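Local coordinates for protein extracellular ligand-binding receptor (Desulfitobacterium hafniense, PDB 4Q6B) that binds leucine between its two lobes and probably hands it, as an extracellular substrate-binding protein, to an amino-acid ABC transporter, at residues A20-L25 against G80-F85; S256-Q261 against Y285-Y290. One frame throughout, in Å; residues are numbered along the deposited sequence.

Interaction 1 of 2, residues A20-L25 against G80-F85. With LEU (leucine), chain B.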
loop_
_atom_site.group_PDB
_atom_site.type_symbol
_atom_site.label_atom_id
_atom_site.label_comp_id
_atom_site.label_asym_id
_atom_site.label_seq_id
_atom_site.Cartn_x
_atom_site.Cartn_y
_atom_site.Cartn_z
ATOM N N ALA A 20 -1.990 -5.385 -16.932
ATOM C CA ALA A 20 -1.204 -6.287 -17.754
ATOM C C ALA A 20 0.231 -6.516 -17.282
ATOM O O ALA A 20 0.814 -7.585 -17.532
ATOM C CB ALA A 20 -1.218 -5.806 -19.245
ATOM N N SER A 21 0.841 -5.522 -16.656
ATOM C CA SER A 21 2.239 -5.644 -16.301
ATOM C C SER A 21 2.473 -6.296 -14.935
ATOM O O SER A 21 3.611 -6.655 -14.607
ATOM C CB SER A 21 2.935 -4.284 -16.409
ATOM O OG SER A 21 2.237 -3.323 -15.664
ATOM N N LEU A 22 1.417 -6.471 -14.149
ATOM C CA LEU A 22 1.597 -7.054 -12.810
ATOM C C LEU A 22 0.849 -8.358 -12.600
ATOM O O LEU A 22 -0.373 -8.433 -12.836
ATOM C CB LEU A 22 1.113 -6.063 -11.754
ATOM C CG LEU A 22 1.868 -4.751 -11.718
ATOM C CD1 LEU A 22 1.084 -3.775 -10.937
ATOM C CD2 LEU A 22 3.250 -4.914 -11.137
ATOM N N ASP A 23 1.575 -9.357 -12.084
ATOM C CA ASP A 23 0.999 -10.641 -11.698
ATOM C C ASP A 23 0.683 -10.620 -10.217
ATOM O O ASP A 23 1.160 -11.483 -9.481
ATOM C CB ASP A 23 2.014 -11.779 -11.917
ATOM C CG ASP A 23 2.702 -11.721 -13.269
ATOM O OD1 ASP A 23 3.962 -11.741 -13.287
ATOM O OD2 ASP A 23 1.992 -11.685 -14.305
ATOM N N ASP A 24 -0.117 -9.664 -9.776
ATOM C CA ASP A 24 -0.255 -9.451 -8.328
ATOM C C ASP A 24 -1.603 -9.888 -7.739
ATOM O O ASP A 24 -1.929 -9.539 -6.579
ATOM C CB ASP A 24 -0.038 -7.964 -8.065
ATOM C CG ASP A 24 -1.066 -7.095 -8.762
ATOM O OD1 ASP A 24 -1.938 -7.629 -9.532
ATOM O OD2 ASP A 24 -1.029 -5.868 -8.519
ATOM N N LEU A 25 -2.388 -10.602 -8.553
ATOM C CA LEU A 25 -3.718 -11.095 -8.153
ATOM C C LEU A 25 -4.694 -9.989 -7.769
ATOM O O LEU A 25 -5.673 -10.237 -7.061
ATOM C CB LEU A 25 -3.611 -12.147 -7.022
ATOM C CG LEU A 25 -2.813 -13.381 -7.407
ATOM C CD1 LEU A 25 -2.614 -14.351 -6.213
ATOM C CD2 LEU A 25 -3.481 -14.106 -8.600
ATOM N N GLY A 80 -8.256 3.021 -7.389
ATOM C CA GLY A 80 -6.962 3.233 -8.022
ATOM C C GLY A 80 -6.339 4.513 -7.451
ATOM O O GLY A 80 -6.893 5.047 -6.499
ATOM N N HIS A 81 -5.181 4.960 -7.978
ATOM C CA HIS A 81 -4.340 4.172 -8.893
ATOM C C HIS A 81 -3.302 3.438 -8.010
ATOM O O HIS A 81 -3.409 3.458 -6.766
ATOM C CB HIS A 81 -3.651 5.095 -9.918
ATOM C CG HIS A 81 -4.612 5.783 -10.850
ATOM N ND1 HIS A 81 -4.477 5.715 -12.227
ATOM C CD2 HIS A 81 -5.725 6.527 -10.620
ATOM C CE1 HIS A 81 -5.460 6.383 -12.800
ATOM N NE2 HIS A 81 -6.232 6.889 -11.850
ATOM N N ARG A 82 -2.306 2.796 -8.613
ATOM C CA ARG A 82 -1.343 2.017 -7.805
ATOM C C ARG A 82 -0.205 2.923 -7.372
ATOM O O ARG A 82 0.085 3.067 -6.163
ATOM C CB ARG A 82 -0.747 0.884 -8.635
ATOM C CG ARG A 82 0.160 -0.053 -7.819
ATOM C CD ARG A 82 0.669 -1.201 -8.722
ATOM N NE ARG A 82 1.510 -2.194 -8.041
ATOM C CZ ARG A 82 2.838 -2.183 -8.048
ATOM N NH1 ARG A 82 3.509 -3.136 -7.408
ATOM N NH2 ARG A 82 3.486 -1.218 -8.690
ATOM N N ASN A 83 0.404 3.599 -8.332
ATOM C CA ASN A 83 1.622 4.353 -8.030
ATOM C C ASN A 83 1.248 5.722 -7.501
ATOM O O ASN A 83 0.388 6.394 -8.091
ATOM C CB ASN A 83 2.463 4.573 -9.313
ATOM C CG ASN A 83 2.885 3.263 -9.952
ATOM O OD1 ASN A 83 2.109 2.670 -10.700
ATOM N ND2 ASN A 83 4.090 2.782 -9.625
ATOM N N SER A 84 1.887 6.161 -6.425
ATOM C CA SER A 84 1.569 7.513 -5.928
ATOM C C SER A 84 1.829 8.640 -6.930
ATOM O O SER A 84 1.098 9.638 -6.942
ATOM C CB SER A 84 2.336 7.799 -4.624
ATOM O OG SER A 84 1.895 6.956 -3.576
ATOM N N PHE A 85 2.842 8.520 -7.797
ATOM C CA PHE A 85 3.076 9.617 -8.751
ATOM C C PHE A 85 1.981 9.765 -9.803
ATOM O O PHE A 85 1.911 10.797 -10.501
ATOM C CB PHE A 85 4.451 9.514 -9.401
ATOM C CG PHE A 85 4.511 8.501 -10.531
ATOM C CD1 PHE A 85 4.340 8.911 -11.839
ATOM C CD2 PHE A 85 4.755 7.160 -10.271
ATOM C CE1 PHE A 85 4.400 8.007 -12.900
ATOM C CE2 PHE A 85 4.805 6.231 -11.347
ATOM C CZ PHE A 85 4.620 6.675 -12.643
HETATM N N LEU B . 3.320 2.115 -2.522
HETATM C CA LEU B . 3.761 2.411 -3.889
HETATM C C LEU B . 3.432 3.848 -4.260
HETATM O O LEU B . 3.796 4.321 -5.329
HETATM C CB LEU B . 3.085 1.445 -4.862
HETATM C CG LEU B . 3.693 0.084 -4.503
HETATM C CD1 LEU B . 2.625 -0.958 -4.347
HETATM C CD2 LEU B . 4.779 -0.378 -5.465
HETATM O OXT LEU B . 2.822 4.552 -3.443
HETATM O O HOH W 1 0.640 -4.665 -7.058
#

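Interaction 2 of 2, residues S256-Q261 against Y285-Y290. With LEU (leucine), chain B.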
loop_
_atom_site.group_PDB
_atom_site.type_symbol
_atom_site.label_atom_id
_atom_site.label_comp_id
_atom_site.label_asym_id
_atom_site.label_seq_id
_atom_site.Cartn_x
_atom_site.Cartn_y
_atom_site.Cartn_z
ATOM N N SER A 256 4.269 -3.646 5.857
ATOM C CA SER A 256 3.277 -3.848 4.827
ATOM C C SER A 256 1.922 -3.916 5.475
ATOM O O SER A 256 1.718 -3.320 6.501
ATOM C CB SER A 256 3.557 -5.112 4.029
ATOM O OG SER A 256 2.760 -5.140 2.874
ATOM N N PHE A 257 0.996 -4.572 4.801
ATOM C CA PHE A 257 -0.358 -4.760 5.285
ATOM C C PHE A 257 -0.927 -6.101 4.795
ATOM O O PHE A 257 -0.398 -6.712 3.889
ATOM C CB PHE A 257 -1.242 -3.595 4.850
ATOM C CG PHE A 257 -1.236 -3.374 3.377
ATOM C CD1 PHE A 257 -0.407 -2.444 2.812
ATOM C CD2 PHE A 257 -2.049 -4.126 2.557
ATOM C CE1 PHE A 257 -0.384 -2.260 1.446
ATOM C CE2 PHE A 257 -2.028 -3.946 1.202
ATOM C CZ PHE A 257 -1.200 -3.011 0.646
ATOM N N PHE A 258 -1.986 -6.551 5.455
ATOM C CA PHE A 258 -2.641 -7.830 5.221
ATOM C C PHE A 258 -1.905 -8.991 5.876
ATOM O O PHE A 258 -0.796 -9.315 5.513
ATOM C CB PHE A 258 -2.944 -8.149 3.751
ATOM C CG PHE A 258 -3.683 -9.450 3.572
ATOM C CD1 PHE A 258 -4.888 -9.659 4.210
ATOM C CD2 PHE A 258 -3.158 -10.466 2.807
ATOM C CE1 PHE A 258 -5.564 -10.851 4.079
ATOM C CE2 PHE A 258 -3.830 -11.651 2.657
ATOM C CZ PHE A 258 -5.034 -11.844 3.297
ATOM N N ASN A 259 -2.555 -9.606 6.846
ATOM C CA ASN A 259 -2.013 -10.812 7.487
ATOM C C ASN A 259 -2.978 -11.955 7.219
ATOM O O ASN A 259 -4.076 -11.984 7.791
ATOM C CB ASN A 259 -1.897 -10.570 8.977
ATOM C CG ASN A 259 -1.341 -11.779 9.714
ATOM O OD1 ASN A 259 -1.165 -12.863 9.118
ATOM N ND2 ASN A 259 -1.052 -11.605 11.001
ATOM N N PRO A 260 -2.599 -12.909 6.356
ATOM C CA PRO A 260 -3.519 -14.000 6.037
ATOM C C PRO A 260 -3.665 -15.008 7.160
ATOM O O PRO A 260 -4.493 -15.915 7.049
ATOM C CB PRO A 260 -2.875 -14.664 4.819
ATOM C CG PRO A 260 -1.412 -14.315 4.925
ATOM C CD PRO A 260 -1.313 -13.003 5.630
ATOM N N GLN A 261 -2.826 -14.881 8.186
ATOM C CA GLN A 261 -2.894 -15.718 9.382
ATOM C C GLN A 261 -3.615 -15.006 10.532
ATOM O O GLN A 261 -3.600 -15.515 11.662
ATOM C CB GLN A 261 -1.491 -16.185 9.841
ATOM C CG GLN A 261 -0.784 -17.008 8.798
ATOM C CD GLN A 261 0.591 -17.522 9.242
ATOM O OE1 GLN A 261 1.118 -17.154 10.316
ATOM N NE2 GLN A 261 1.171 -18.363 8.418
ATOM N N TYR A 285 -2.286 -7.165 -2.187
ATOM C CA TYR A 285 -3.082 -6.368 -3.142
ATOM C C TYR A 285 -4.461 -6.955 -3.458
ATOM O O TYR A 285 -5.451 -6.193 -3.594
ATOM C CB TYR A 285 -2.281 -6.160 -4.447
ATOM C CG TYR A 285 -0.962 -5.491 -4.140
ATOM C CD1 TYR A 285 -0.913 -4.177 -3.716
ATOM C CD2 TYR A 285 0.216 -6.239 -4.149
ATOM C CE1 TYR A 285 0.320 -3.574 -3.388
ATOM C CE2 TYR A 285 1.426 -5.664 -3.821
ATOM C CZ TYR A 285 1.474 -4.333 -3.440
ATOM O OH TYR A 285 2.706 -3.789 -3.111
ATOM N N ALA A 286 -4.539 -8.302 -3.527
ATOM C CA ALA A 286 -5.848 -8.960 -3.671
ATOM C C ALA A 286 -6.715 -8.577 -2.478
ATOM O O ALA A 286 -7.916 -8.298 -2.635
ATOM C CB ALA A 286 -5.704 -10.451 -3.672
ATOM N N ALA A 287 -6.103 -8.588 -1.291
ATOM C CA ALA A 287 -6.843 -8.242 -0.057
ATOM C C ALA A 287 -7.298 -6.773 -0.004
ATOM O O ALA A 287 -8.437 -6.478 0.374
ATOM C CB ALA A 287 -5.987 -8.605 1.194
ATOM N N ALA A 288 -6.417 -5.857 -0.374
ATOM C CA ALA A 288 -6.750 -4.424 -0.439
ATOM C C ALA A 288 -7.828 -4.140 -1.498
ATOM O O ALA A 288 -8.755 -3.355 -1.263
ATOM C CB ALA A 288 -5.475 -3.617 -0.705
ATOM N N GLY A 289 -7.712 -4.783 -2.660
ATOM C CA GLY A 289 -8.761 -4.681 -3.688
ATOM C C GLY A 289 -10.104 -5.204 -3.209
ATOM O O GLY A 289 -11.165 -4.593 -3.460
ATOM N N TYR A 290 -10.098 -6.358 -2.538
ATOM C CA TYR A 290 -11.308 -6.952 -2.015
ATOM C C TYR A 290 -11.952 -5.994 -0.998
ATOM O O TYR A 290 -13.163 -5.670 -1.100
ATOM C CB TYR A 290 -10.983 -8.347 -1.418
ATOM C CG TYR A 290 -12.201 -9.091 -0.895
ATOM C CD1 TYR A 290 -12.692 -8.864 0.392
ATOM C CD2 TYR A 290 -12.849 -10.024 -1.685
ATOM C CE1 TYR A 290 -13.798 -9.579 0.885
ATOM C CE2 TYR A 290 -13.958 -10.717 -1.233
ATOM C CZ TYR A 290 -14.440 -10.490 0.060
ATOM O OH TYR A 290 -15.542 -11.197 0.501
HETATM N N LEU B . 3.320 2.115 -2.522
HETATM C CA LEU B . 3.761 2.411 -3.889
HETATM C C LEU B . 3.432 3.848 -4.260
HETATM O O LEU B . 3.796 4.321 -5.329
HETATM C CB LEU B . 3.085 1.445 -4.862
HETATM C CG LEU B . 3.693 0.084 -4.503
HETATM C CD1 LEU B . 2.625 -0.958 -4.347
HETATM C CD2 LEU B . 4.779 -0.378 -5.465
HETATM O OXT LEU B . 2.822 4.552 -3.443
#

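Interaction 1 of 2, residues A20-L25 against G80-F85
Leu22 and Arg82 reach toward each other from opposite directions, and their apolar contact makes up most of the small interface. The methyl CD1 of Leu22 lies over one face of the Arg82 guanidinium, near its rim, 3.3 Å from NE, and it also touches the aliphatic CD. The bound leucine covers the opposite face: CD2 of this ligand comes within 3.6 Å of Arg82 NH2. Arg82 reaches this place because CG stands anti to the backbone N (chi1 -174°) and the chain stays extended out to NE. The flat group is thus sandwiched between two leucine side chains, one of the protein and one of the ligand.

The polar link is indirect. Asp24 OD2 and Arg82 NE, 4.5 Å apart, are too distant for a salt bridge, but a water in the guanidinium plane accepts from Arg82 NE at 2.8 Å and donates to Asp24 OD2 at 2.5 Å. The indole NE1 of Trp17 also bonds to that carboxylate oxygen. With an alanine in place of Arg82, Leu22 and the ligand's methyls would probably be left facing a gap, and the bridging water would lose its donor.

The first turn of helix 84-97 receives the ligand carboxylate. Ser84 N donates to ligand O at 2.9 Å, nearly straight at 170°, while Ser84 OG gives its proton to OXT at 2.6 Å. Serine suits the place, adding a small hydroxyl to the helix-start N-H.

The pocket wall is therefore divided: serine grips the charged end of the amino acid, whereas arginine offers the aliphatic end its flat face.

Interaction 2 of 2, residues S256-Q261 against Y285-Y290
Phe258 carries its CG anti to the backbone N (chi1 -177°), which turns the ring toward helix 284-301, whereas Phe257 takes the crowded position between N and the carbonyl carbon (chi1 55°) and sends the end of its ring toward the same helix. Ala287 CB sits over one face of the Phe258 ring, 3.4 Å from Phe258 CD1 and 3.5 Å from the ring centroid, 16° off the normal, a close CH-pi contact; Pro260 N backs the opposite face. Alanine suits this position because its single methyl lets the helix come close, and phenylalanine offers that methyl a broad, flat face.

In this periplasmic-binding-protein fold, strand 253-257 belongs to the mixed sheet of one lobe, and the chain leaving it runs against a helix packed, through Tyr290, on helix 26-39 of the other lobe, consistent with a crossover between lobes. Lys344 NZ, from the neighbouring strand 341-347, bonds to the carbonyl oxygens of both phenylalanines.

Phe257 is long enough to touch the helix twice with its far end: its CE2 is 4.0 Å from Ala288 CB, and its CZ lies 4.3 Å from Tyr285 CE1. The tyrosine starts out away from the strand, yet its ring swings back beside Phe257 and on to the ligand, where Tyr285 OH comes 3.1 Å from CD1 of the bound leucine. Asn259 OD1 accepts from Gln261 N in an Asx turn, the donor lying above the carbonyl plane.

In the fold
Interactions 1 and 2 have centres about 14 Å apart, and both reach the bound leucine, which lies in the cleft between the lobes. Arg82 and Tyr285 each border its aliphatic side chain, while Ser84 holds the carboxylate together with the backbone N of Thr107; Ala105 O and Asn231 OD1 supply further hydrogen bonds. The two contacts also touch directly: Leu25 O packs 3.4 Å from Ala286 CB, and Asp24 O lies 4.0 Å from Tyr285 CB. Thr283 OG1 hydrogen-bonds to both Asp24 O and Ala286 N, joining loop 20-25 to the start of helix 284-301, which carries Tyr285.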